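Local coordinates for 3-hydroxyadipyl-CoA dehydrogenase (Escherichia coli, PDB 3MOG), which catalyses the NAD-dependent oxidation of 3-hydroxyadipyl-CoA to 3-oxoadipyl-CoA in the bacterial breakdown of phenylacetate, at residues A211-I216 with L280-W285; A218-G223 with M228-L233; A130-K133 with R137-G140. One frame throughout, in Å; residues are numbered along the deposited sequence.

Contact 1: A211-I216 with L280-W285; sequences AAPEVI and LGVYDW
Pro-213 and Tyr-283 meet where the phenol reaches the first turn of helix 213-223. Pro-213 CB lies 3.4 Å from Tyr-283 OH and 3.8 Å from Tyr-283 CZ, an oblique approach. The next residue comes from another direction: Glu-214 CG is at the ring edge, close to the ring plane, 3.8 Å from Tyr-283 CE2. The carboxylate of Glu-214 is turned steeply against the ring, the two planes being 74° apart. Val-282 joins through one branch, its CG1 lying 3.6 Å from Pro-213 CB; the same methyl sits over one face of the Tyr-283 ring, 3.7 Å above the plane and offset toward the rim. That branch stands anti to the backbone N (chi1 167°), which carries it toward the proline.

Both segments belong to the first of the chain's two domains of the 3-hydroxyacyl-CoA dehydrogenase C-terminal family, and here a loop with no regular structure packs on a helix start. Ala-212 is the N-cap residue, its carbonyl O accepting from both Val-215 N and Ile-216 N, and Pro-213 follows as the first helical residue.

Further out, Tyr-283 OH is hydrogen-bonded to Asp-217 OD2, one turn along the same helix. Asp-235 of helix 230-237 holds the loop's backbone and its tryptophan, OD1 accepting from Val-282 N and OD2 from Tyr-283 N and Trp-285 NE1.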
ATOM      1  N   ALA C 211      24.554  -5.413  11.320  1.00 52.78           N
ATOM      2  CA  ALA C 211      25.243  -6.257  12.284  1.00 54.13           C
ATOM      3  C   ALA C 211      24.871  -7.695  11.987  1.00 53.75           C
ATOM      4  O   ALA C 211      23.865  -7.950  11.328  1.00 51.77           O
ATOM      5  CB  ALA C 211      24.812  -5.905  13.699  1.00 48.77           C
ATOM      6  N   ALA C 212      25.688  -8.620  12.490  1.00 56.85           N
ATOM      7  CA  ALA C 212      25.380 -10.055  12.528  1.00 56.21           C
ATOM      8  C   ALA C 212      24.109 -10.305  13.359  1.00 52.19           C
ATOM      9  O   ALA C 212      23.797  -9.515  14.261  1.00 56.12           O
ATOM     10  CB  ALA C 212      26.593 -10.848  13.120  1.00 51.94           C
ATOM     11  N   PRO C 213      23.374 -11.398  13.067  1.00 51.75           N
ATOM     12  CA  PRO C 213      22.140 -11.655  13.828  1.00 49.36           C
ATOM     13  C   PRO C 213      22.362 -11.799  15.332  1.00 56.30           C
ATOM     14  O   PRO C 213      21.518 -11.360  16.129  1.00 55.77           O
ATOM     15  CB  PRO C 213      21.606 -12.966  13.241  1.00 50.70           C
ATOM     16  CG  PRO C 213      22.628 -13.443  12.243  1.00 47.13           C
ATOM     17  CD  PRO C 213      23.497 -12.281  11.887  1.00 45.21           C
ATOM     18  N   GLU C 214      23.493 -12.402  15.699  1.00 58.02           N
ATOM     19  CA  GLU C 214      23.916 -12.583  17.095  1.00 58.16           C
ATOM     20  C   GLU C 214      24.117 -11.252  17.797  1.00 49.43           C
ATOM     21  O   GLU C 214      23.904 -11.144  18.991  1.00 51.08           O
ATOM     22  CB  GLU C 214      25.252 -13.363  17.189  1.00 60.65           C
ATOM     23  CG  GLU C 214      25.410 -14.534  16.244  1.00 67.17           C
ATOM     24  CD  GLU C 214      26.101 -14.147  14.943  1.00 74.59           C
ATOM     25  OE1 GLU C 214      27.263 -13.680  14.992  1.00 72.50           O
ATOM     26  OE2 GLU C 214      25.483 -14.318  13.870  1.00 75.04           O
ATOM     27  N   VAL C 215      24.562 -10.247  17.052  1.00 52.70           N
ATOM     28  CA  VAL C 215      24.824  -8.929  17.623  1.00 49.64           C
ATOM     29  C   VAL C 215      23.488  -8.186  17.862  1.00 53.19           C
ATOM     30  O   VAL C 215      23.288  -7.585  18.926  1.00 47.51           O
ATOM     31  CB  VAL C 215      25.837  -8.138  16.750  1.00 45.95           C
ATOM     32  CG1 VAL C 215      26.004  -6.709  17.237  1.00 56.62           C
ATOM     33  CG2 VAL C 215      27.200  -8.841  16.755  1.00 49.15           C
ATOM     34  N   ILE C 216      22.578  -8.266  16.886  1.00 48.59           N
ATOM     35  CA  ILE C 216      21.227  -7.719  17.027  1.00 42.99           C
ATOM     36  C   ILE C 216      20.521  -8.343  18.228  1.00 46.95           C
ATOM     37  O   ILE C 216      19.973  -7.620  19.065  1.00 46.81           O
ATOM     38  CB  ILE C 216      20.374  -7.968  15.764  1.00 39.28           C
ATOM     39  CG1 ILE C 216      21.090  -7.429  14.520  1.00 40.52           C
ATOM     40  CG2 ILE C 216      18.975  -7.379  15.950  1.00 39.66           C
ATOM     41  CD1 ILE C 216      20.392  -7.728  13.168  1.00 48.32           C
ATOM     42  N   LEU C 280      17.895 -25.619  11.069  1.00 72.34           N
ATOM     43  CA  LEU C 280      18.491 -24.428  10.454  1.00 68.71           C
ATOM     44  C   LEU C 280      17.438 -23.337  10.202  1.00 70.29           C
ATOM     45  O   LEU C 280      16.355 -23.608   9.684  1.00 68.37           O
ATOM     46  CB  LEU C 280      19.214 -24.798   9.150  1.00 67.03           C
ATOM     47  CG  LEU C 280      20.025 -23.716   8.421  1.00 70.63           C
ATOM     48  CD1 LEU C 280      21.192 -23.213   9.270  1.00 60.66           C
ATOM     49  CD2 LEU C 280      20.520 -24.205   7.058  1.00 68.65           C
ATOM     50  N   GLY C 281      17.760 -22.107  10.587  1.00 68.62           N
ATOM     51  CA  GLY C 281      16.902 -20.966  10.315  1.00 65.23           C
ATOM     52  C   GLY C 281      17.783 -19.778  10.033  1.00 63.98           C
ATOM     53  O   GLY C 281      18.570 -19.792   9.082  1.00 62.13           O
ATOM     54  N   VAL C 282      17.651 -18.751  10.870  1.00 62.57           N
ATOM     55  CA  VAL C 282      18.623 -17.669  10.913  1.00 60.99           C
ATOM     56  C   VAL C 282      19.927 -18.289  11.406  1.00 62.22           C
ATOM     57  O   VAL C 282      21.005 -18.003  10.883  1.00 64.50           O
ATOM     58  CB  VAL C 282      18.174 -16.532  11.872  1.00 60.87           C
ATOM     59  CG1 VAL C 282      19.309 -15.579  12.158  1.00 52.98           C
ATOM     60  CG2 VAL C 282      17.005 -15.770  11.289  1.00 53.58           C
ATOM     61  N   TYR C 283      19.795 -19.168  12.394  1.00 59.03           N
ATOM     62  CA  TYR C 283      20.921 -19.854  13.002  1.00 63.66           C
ATOM     63  C   TYR C 283      20.957 -21.329  12.648  1.00 66.79           C
ATOM     64  O   TYR C 283      19.953 -21.905  12.209  1.00 64.92           O
ATOM     65  CB  TYR C 283      20.848 -19.728  14.521  1.00 54.27           C
ATOM     66  CG  TYR C 283      20.901 -18.309  14.991  1.00 55.64           C
ATOM     67  CD1 TYR C 283      19.737 -17.645  15.373  1.00 48.14           C
ATOM     68  CD2 TYR C 283      22.110 -17.617  15.040  1.00 53.66           C
ATOM     69  CE1 TYR C 283      19.775 -16.330  15.803  1.00 43.82           C
ATOM     70  CE2 TYR C 283      22.159 -16.300  15.470  1.00 59.17           C
ATOM     71  CZ  TYR C 283      20.980 -15.662  15.853  1.00 54.78           C
ATOM     72  OH  TYR C 283      21.003 -14.353  16.281  1.00 61.11           O
ATOM     73  N   ASP C 284      22.133 -21.920  12.862  1.00 73.64           N
ATOM     74  CA  ASP C 284      22.340 -23.364  12.794  1.00 73.21           C
ATOM     75  C   ASP C 284      22.118 -23.925  14.186  1.00 74.40           C
ATOM     76  O   ASP C 284      22.790 -23.520  15.138  1.00 73.36           O
ATOM     77  CB  ASP C 284      23.767 -23.667  12.327  1.00 73.35           C
ATOM     78  CG  ASP C 284      23.884 -25.008  11.644  1.00 73.25           C
ATOM     79  OD1 ASP C 284      23.443 -26.021  12.233  1.00 67.75           O
ATOM     80  OD2 ASP C 284      24.417 -25.044  10.512  1.00 67.06           O
ATOM     81  N   TRP C 285      21.173 -24.847  14.311  1.00 77.29           N
ATOM     82  CA  TRP C 285      20.818 -25.380  15.621  1.00 84.72           C
ATOM     83  C   TRP C 285      21.497 -26.713  15.963  1.00 90.18           C
ATOM     84  O   TRP C 285      21.275 -27.276  17.042  1.00 90.07           O
ATOM     85  CB  TRP C 285      19.299 -25.437  15.778  1.00 84.62           C
ATOM     86  CG  TRP C 285      18.724 -24.065  15.944  1.00 86.13           C
ATOM     87  CD1 TRP C 285      18.359 -23.199  14.948  1.00 83.63           C
ATOM     88  CD2 TRP C 285      18.489 -23.378  17.176  1.00 82.63           C
ATOM     89  NE1 TRP C 285      17.898 -22.024  15.487  1.00 81.25           N
ATOM     90  CE2 TRP C 285      17.963 -22.105  16.852  1.00 81.32           C
ATOM     91  CE3 TRP C 285      18.663 -23.717  18.526  1.00 83.60           C
ATOM     92  CZ2 TRP C 285      17.606 -21.168  17.828  1.00 78.41           C
ATOM     93  CZ3 TRP C 285      18.310 -22.783  19.499  1.00 88.88           C
ATOM     94  CH2 TRP C 285      17.788 -21.521  19.141  1.00 85.55           C
TER

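Contact 2: A218-G223 with M228-L233; sequences AALRDG and MGPLEL
The guanidinium of Arg-221 has a water at its edge, in plane, and that water connects it to Gly-229 and Glu-232. Arg-221 NE donates to the water over 2.6 Å and Gly-229 N donates to it over 2.8 Å, while the water in turn donates to Glu-232 OE1 at 3.0 Å. Gly-229 N is also near the guanidinium plane, at the edge. Glu-232 OE1 instead lies well out of that plane, 4.3 Å from Arg-221 NH1, so this pair is an attraction of charges without an N-H directed at the oxygen.

The arginine chain starts extended, CG anti to the backbone N (chi1 163°), and bends at chi3 (32°), which swings the guanidinium round to the water. Arg-221 NH2 forms a salt bridge with Asp-222 OD1 at 2.7 Å. Beside this polar part, Leu-220 and Pro-230 cross at about a right angle, Leu-220 CB 3.8 Å from Pro-230 CD.

The segments lie on consecutive helices joined by a short connection: helix 213-223 has a wider pi-type turn at 219-223, and Gly-229 is the N-cap of helix 230-237. Asp-217 secures that helix start by accepting from Leu-231 N and Glu-232 N.

Glu-232 OE2 has a salt bridge to Arg-289, so the carboxylate has two arginines near it, Arg-289 in direct contact and Arg-221 through the water; this would probably favour its ionised form.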
ATOM      1  N   ALA C 218      21.894  -9.728  20.834  1.00 52.76           N
ATOM      2  CA  ALA C 218      22.605  -9.427  22.079  1.00 57.44           C
ATOM      3  C   ALA C 218      22.278  -8.029  22.578  1.00 52.61           C
ATOM      4  O   ALA C 218      22.139  -7.818  23.775  1.00 51.78           O
ATOM      5  CB  ALA C 218      24.110  -9.593  21.895  1.00 56.85           C
ATOM      6  N   ALA C 219      22.165  -7.082  21.652  1.00 50.91           N
ATOM      7  CA  ALA C 219      21.770  -5.723  21.984  1.00 47.59           C
ATOM      8  C   ALA C 219      20.377  -5.715  22.596  1.00 51.18           C
ATOM      9  O   ALA C 219      20.152  -5.086  23.623  1.00 54.23           O
ATOM     10  CB  ALA C 219      21.812  -4.831  20.750  1.00 50.37           C
ATOM     11  N   LEU C 220      19.453  -6.439  21.975  1.00 51.51           N
ATOM     12  CA  LEU C 220      18.062  -6.414  22.409  1.00 52.56           C
ATOM     13  C   LEU C 220      17.842  -7.168  23.730  1.00 50.87           C
ATOM     14  O   LEU C 220      17.084  -6.708  24.579  1.00 52.50           O
ATOM     15  CB  LEU C 220      17.127  -6.893  21.289  1.00 52.36           C
ATOM     16  CG  LEU C 220      16.609  -5.870  20.249  1.00 53.69           C
ATOM     17  CD1 LEU C 220      15.731  -4.796  20.894  1.00 47.79           C
ATOM     18  CD2 LEU C 220      17.700  -5.195  19.422  1.00 46.52           C
ATOM     19  N   ARG C 221      18.536  -8.287  23.919  1.00 49.10           N
ATOM     20  CA  ARG C 221      18.439  -9.055  25.170  1.00 56.53           C
ATOM     21  C   ARG C 221      19.309  -8.503  26.313  1.00 56.35           C
ATOM     22  O   ARG C 221      18.821  -8.291  27.415  1.00 49.32           O
ATOM     23  CB  ARG C 221      18.704 -10.560  24.937  1.00 58.00           C
ATOM     24  CG  ARG C 221      19.033 -11.391  26.205  1.00 62.41           C
ATOM     25  CD  ARG C 221      19.241 -12.897  25.910  1.00 69.61           C
ATOM     26  NE  ARG C 221      19.807 -13.118  24.579  1.00 77.45           N
ATOM     27  CZ  ARG C 221      21.106 -13.167  24.291  1.00 77.88           C
ATOM     28  NH1 ARG C 221      21.497 -13.352  23.030  1.00 67.62           N
ATOM     29  NH2 ARG C 221      22.013 -13.027  25.248  1.00 75.04           N
ATOM     30  N   ASP C 222      20.591  -8.274  26.056  1.00 56.03           N
ATOM     31  CA  ASP C 222      21.492  -7.891  27.145  1.00 59.58           C
ATOM     32  C   ASP C 222      21.719  -6.383  27.240  1.00 59.48           C
ATOM     33  O   ASP C 222      22.340  -5.915  28.193  1.00 57.95           O
ATOM     34  CB  ASP C 222      22.822  -8.650  27.065  1.00 60.17           C
ATOM     35  CG  ASP C 222      22.648 -10.158  27.156  1.00 62.13           C
ATOM     36  OD1 ASP C 222      23.216 -10.865  26.302  1.00 67.99           O
ATOM     37  OD2 ASP C 222      21.940 -10.635  28.065  1.00 69.57           O
ATOM     38  N   GLY C 223      21.215  -5.639  26.252  1.00 52.76           N
ATOM     39  CA  GLY C 223      21.156  -4.189  26.329  1.00 48.82           C
ATOM     40  C   GLY C 223      19.792  -3.723  26.813  1.00 51.78           C
ATOM     41  O   GLY C 223      19.691  -3.084  27.860  1.00 50.73           O
ATOM     42  N   MET C 228      14.630 -12.760  25.199  1.00 52.31           N
ATOM     43  CA  MET C 228      15.276 -13.354  24.031  1.00 50.63           C
ATOM     44  C   MET C 228      15.336 -12.356  22.873  1.00 53.00           C
ATOM     45  O   MET C 228      14.400 -11.589  22.658  1.00 54.11           O
ATOM     46  CB  MET C 228      14.543 -14.627  23.609  1.00 56.24           C
ATOM     47  CG  MET C 228      15.162 -15.336  22.401  1.00 70.70           C
ATOM     48  SD  MET C 228      14.946 -17.117  22.455  1.00 76.30           S
ATOM     49  CE  MET C 228      15.865 -17.476  23.965  1.00 75.96           C
ATOM     50  N   GLY C 229      16.450 -12.360  22.149  1.00 51.30           N
ATOM     51  CA  GLY C 229      16.615 -11.541  20.955  1.00 55.32           C
ATOM     52  C   GLY C 229      15.596 -11.908  19.894  1.00 50.43           C
ATOM     53  O   GLY C 229      15.180 -13.067  19.810  1.00 55.12           O
ATOM     54  N   PRO C 230      15.181 -10.924  19.081  1.00 48.05           N
ATOM     55  CA  PRO C 230      14.078 -11.163  18.140  1.00 48.56           C
ATOM     56  C   PRO C 230      14.364 -12.268  17.109  1.00 48.80           C
ATOM     57  O   PRO C 230      13.468 -13.021  16.775  1.00 48.76           O
ATOM     58  CB  PRO C 230      13.920  -9.813  17.442  1.00 41.97           C
ATOM     59  CG  PRO C 230      15.256  -9.173  17.529  1.00 33.67           C
ATOM     60  CD  PRO C 230      15.766  -9.581  18.904  1.00 37.78           C
ATOM     61  N   LEU C 231      15.604 -12.393  16.646  1.00 49.81           N
ATOM     62  CA  LEU C 231      15.891 -13.331  15.548  1.00 50.65           C
ATOM     63  C   LEU C 231      15.955 -14.773  16.058  1.00 50.69           C
ATOM     64  O   LEU C 231      15.314 -15.665  15.509  1.00 49.33           O
ATOM     65  CB  LEU C 231      17.143 -12.905  14.782  1.00 53.57           C
ATOM     66  CG  LEU C 231      17.048 -11.507  14.142  1.00 55.91           C
ATOM     67  CD1 LEU C 231      18.415 -10.943  13.839  1.00 51.50           C
ATOM     68  CD2 LEU C 231      16.207 -11.526  12.871  1.00 48.06           C
ATOM     69  N   GLU C 232      16.669 -14.983  17.158  1.00 58.22           N
ATOM     70  CA  GLU C 232      16.626 -16.264  17.860  1.00 56.12           C
ATOM     71  C   GLU C 232      15.193 -16.690  18.242  1.00 53.36           C
ATOM     72  O   GLU C 232      14.831 -17.853  18.063  1.00 54.69           O
ATOM     73  CB  GLU C 232      17.521 -16.230  19.092  1.00 57.13           C
ATOM     74  CG  GLU C 232      17.644 -17.577  19.779  1.00 67.95           C
ATOM     75  CD  GLU C 232      18.617 -17.578  20.937  1.00 76.42           C
ATOM     76  OE1 GLU C 232      19.402 -16.609  21.070  1.00 77.69           O
ATOM     77  OE2 GLU C 232      18.593 -18.562  21.710  1.00 79.14           O
ATOM     78  N   LEU C 233      14.390 -15.756  18.756  1.00 53.09           N
ATOM     79  CA  LEU C 233      12.981 -16.022  19.072  1.00 50.47           C
ATOM     80  C   LEU C 233      12.172 -16.420  17.835  1.00 50.16           C
ATOM     81  O   LEU C 233      11.329 -17.303  17.920  1.00 51.45           O
ATOM     82  CB  LEU C 233      12.324 -14.827  19.781  1.00 50.78           C
ATOM     83  CG  LEU C 233      10.912 -14.982  20.366  1.00 55.00           C
ATOM     84  CD1 LEU C 233      10.908 -15.935  21.545  1.00 60.37           C
ATOM     85  CD2 LEU C 233      10.339 -13.640  20.783  1.00 50.74           C
TER
HETATM   86  O   HOH W   1      18.597 -14.125  22.452  1.00 45.03           O

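Contact 3: A130-K133 with R137-G140; sequences AEIK and RVAG
The guanidinium of Arg-137 is gripped at two nitrogens by backbone carbonyls, NE bonding to Asn-134 O and NH1 to Thr-114 O, and in this setting it meets Ile-132 and Lys-133. Ile-132 CD1 approaches it obliquely, 3.8 Å from Arg-137 NE and 3.9 Å from Arg-137 NH2. Lys-133 adds a more distant contact near the guanidinium plane, at the edge, with its CB 4.1 Å from Arg-137 NH2. The rest of the lysine chain leads away, so the two positive ends do not converge here.

The arginine folds back to get there. Its CG stands between the backbone N and the carbonyl carbon (chi1 43°), and a second bend follows at chi2 (71°), which brings the far end nearer to the 130-133 loop than its CB direction would suggest.

Beside the arginine lies the apolar half of the contact. Ile-132 crosses Val-138 obliquely, with CD1 3.6 Å and CG1 3.8 Å from Val-138 CG2, the valine branch that stands anti to the carbonyl carbon. One methyl of the isoleucine thus touches both a charged group and a hydrocarbon one.

The contact belongs to the Rossmann-type NAD-binding domain, where the chain leaves helix 125-128 and turns into strand 138-143. That strand pairs with 115-118 on one side and 152-157 on the other. Phe-103 of helix 96-109 packs on both Ile-132 and Val-138, and Leu-116 of strand 115-118 on Ile-132 and Arg-137, so the Ile-132 side chain packs against both helix 96-109 and strand 115-118.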
ATOM      1  N   ALA C 130     -21.368 -14.060  13.471  1.00 71.04           N
ATOM      2  CA  ALA C 130     -22.209 -13.395  12.471  1.00 77.65           C
ATOM      3  C   ALA C 130     -23.597 -14.021  12.302  1.00 80.34           C
ATOM      4  O   ALA C 130     -24.611 -13.331  12.428  1.00 81.73           O
ATOM      5  CB  ALA C 130     -21.468 -13.318  11.115  1.00 74.49           C
ATOM      6  N   GLU C 131     -23.639 -15.328  12.053  1.00 82.77           N
ATOM      7  CA  GLU C 131     -24.891 -15.993  11.687  1.00 87.67           C
ATOM      8  C   GLU C 131     -25.492 -16.820  12.824  1.00 87.18           C
ATOM      9  O   GLU C 131     -26.532 -17.455  12.644  1.00 89.07           O
ATOM     10  CB  GLU C 131     -24.692 -16.870  10.442  1.00 88.06           C
ATOM     11  CG  GLU C 131     -24.004 -16.167   9.272  1.00 95.08           C
ATOM     12  CD  GLU C 131     -24.204 -16.888   7.952  1.00101.10           C
ATOM     13  OE1 GLU C 131     -25.361 -16.962   7.490  1.00103.35           O
ATOM     14  OE2 GLU C 131     -23.204 -17.368   7.372  1.00101.79           O
ATOM     15  N   ILE C 132     -24.852 -16.803  13.993  1.00 85.45           N
ATOM     16  CA  ILE C 132     -25.270 -17.682  15.086  1.00 82.20           C
ATOM     17  C   ILE C 132     -26.300 -17.029  16.013  1.00 81.31           C
ATOM     18  O   ILE C 132     -26.376 -15.801  16.098  1.00 79.69           O
ATOM     19  CB  ILE C 132     -24.056 -18.338  15.850  1.00 80.84           C
ATOM     20  CG1 ILE C 132     -23.588 -17.493  17.039  1.00 76.34           C
ATOM     21  CG2 ILE C 132     -22.916 -18.686  14.882  1.00 71.59           C
ATOM     22  CD1 ILE C 132     -24.096 -17.997  18.383  1.00 70.86           C
ATOM     23  N   LYS C 133     -27.050 -17.886  16.713  1.00 82.92           N
ATOM     24  CA  LYS C 133     -28.293 -17.554  17.425  1.00 84.90           C
ATOM     25  C   LYS C 133     -28.281 -16.371  18.377  1.00 83.25           C
ATOM     26  O   LYS C 133     -28.987 -15.395  18.148  1.00 91.43           O
ATOM     27  CB  LYS C 133     -28.869 -18.799  18.121  1.00 87.37           C
ATOM     28  CG  LYS C 133     -30.232 -19.307  17.604  1.00 96.74           C
ATOM     29  CD  LYS C 133     -30.514 -19.032  16.116  1.00103.48           C
ATOM     30  CE  LYS C 133     -31.663 -18.025  15.938  1.00106.62           C
ATOM     31  NZ  LYS C 133     -31.903 -17.669  14.508  1.00105.46           N
ATOM     32  N   ARG C 137     -23.293 -13.781  23.307  1.00 54.63           N
ATOM     33  CA  ARG C 137     -22.547 -14.640  24.225  1.00 56.38           C
ATOM     34  C   ARG C 137     -21.368 -15.301  23.530  1.00 54.45           C
ATOM     35  O   ARG C 137     -20.745 -16.202  24.077  1.00 53.81           O
ATOM     36  CB  ARG C 137     -23.446 -15.661  24.961  1.00 57.81           C
ATOM     37  CG  ARG C 137     -24.513 -16.363  24.119  1.00 57.77           C
ATOM     38  CD  ARG C 137     -23.906 -17.349  23.147  1.00 63.86           C
ATOM     39  NE  ARG C 137     -24.861 -17.819  22.150  1.00 68.16           N
ATOM     40  CZ  ARG C 137     -25.508 -18.978  22.223  1.00 63.87           C
ATOM     41  NH1 ARG C 137     -25.305 -19.795  23.253  1.00 51.52           N
ATOM     42  NH2 ARG C 137     -26.351 -19.319  21.258  1.00 59.56           N
ATOM     43  N   VAL C 138     -21.094 -14.863  22.303  1.00 53.46           N
ATOM     44  CA  VAL C 138     -19.878 -15.243  21.597  1.00 54.35           C
ATOM     45  C   VAL C 138     -18.781 -14.222  21.927  1.00 54.59           C
ATOM     46  O   VAL C 138     -19.041 -13.022  21.975  1.00 53.03           O
ATOM     47  CB  VAL C 138     -20.095 -15.328  20.074  1.00 55.33           C
ATOM     48  CG1 VAL C 138     -18.919 -16.003  19.390  1.00 54.50           C
ATOM     49  CG2 VAL C 138     -21.376 -16.080  19.756  1.00 58.20           C
ATOM     50  N   ALA C 139     -17.570 -14.720  22.178  1.00 50.23           N
ATOM     51  CA  ALA C 139     -16.432 -13.897  22.575  1.00 50.07           C
ATOM     52  C   ALA C 139     -15.153 -14.673  22.321  1.00 49.15           C
ATOM     53  O   ALA C 139     -15.195 -15.859  22.059  1.00 48.76           O
ATOM     54  CB  ALA C 139     -16.529 -13.516  24.057  1.00 43.35           C
ATOM     55  N   GLY C 140     -14.013 -13.997  22.396  1.00 50.85           N
ATOM     56  CA  GLY C 140     -12.727 -14.673  22.280  1.00 44.72           C
ATOM     57  C   GLY C 140     -12.157 -14.873  23.659  1.00 46.46           C
ATOM     58  O   GLY C 140     -12.268 -13.999  24.512  1.00 45.63           O
TER

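Overall arrangement
Contacts 1 and 2 are neighbours in the first of the two C-terminal-family domains, their centres 10 Å apart, and share helix 213-223: contact 1 uses its start and contact 2 its end. They touch directly, with Tyr-283 CE1 3.6 Å from Glu-232 N and Pro-213 CA 3.8 Å from Leu-231 CD1. Asp-217, on the helix between them, serves both. Contact 3 is remote, in the NAD-binding domain, its centre 44 Å from that of contact 1 and 40 Å from that of contact 2; the nearest atoms of contacts 2 and 3 are about 23 Å apart. Bound glycerol, probably from the crystallisation liquor, lies about 3 Å from the Glu-232 side chain and about 4 Å from that of Tyr-283.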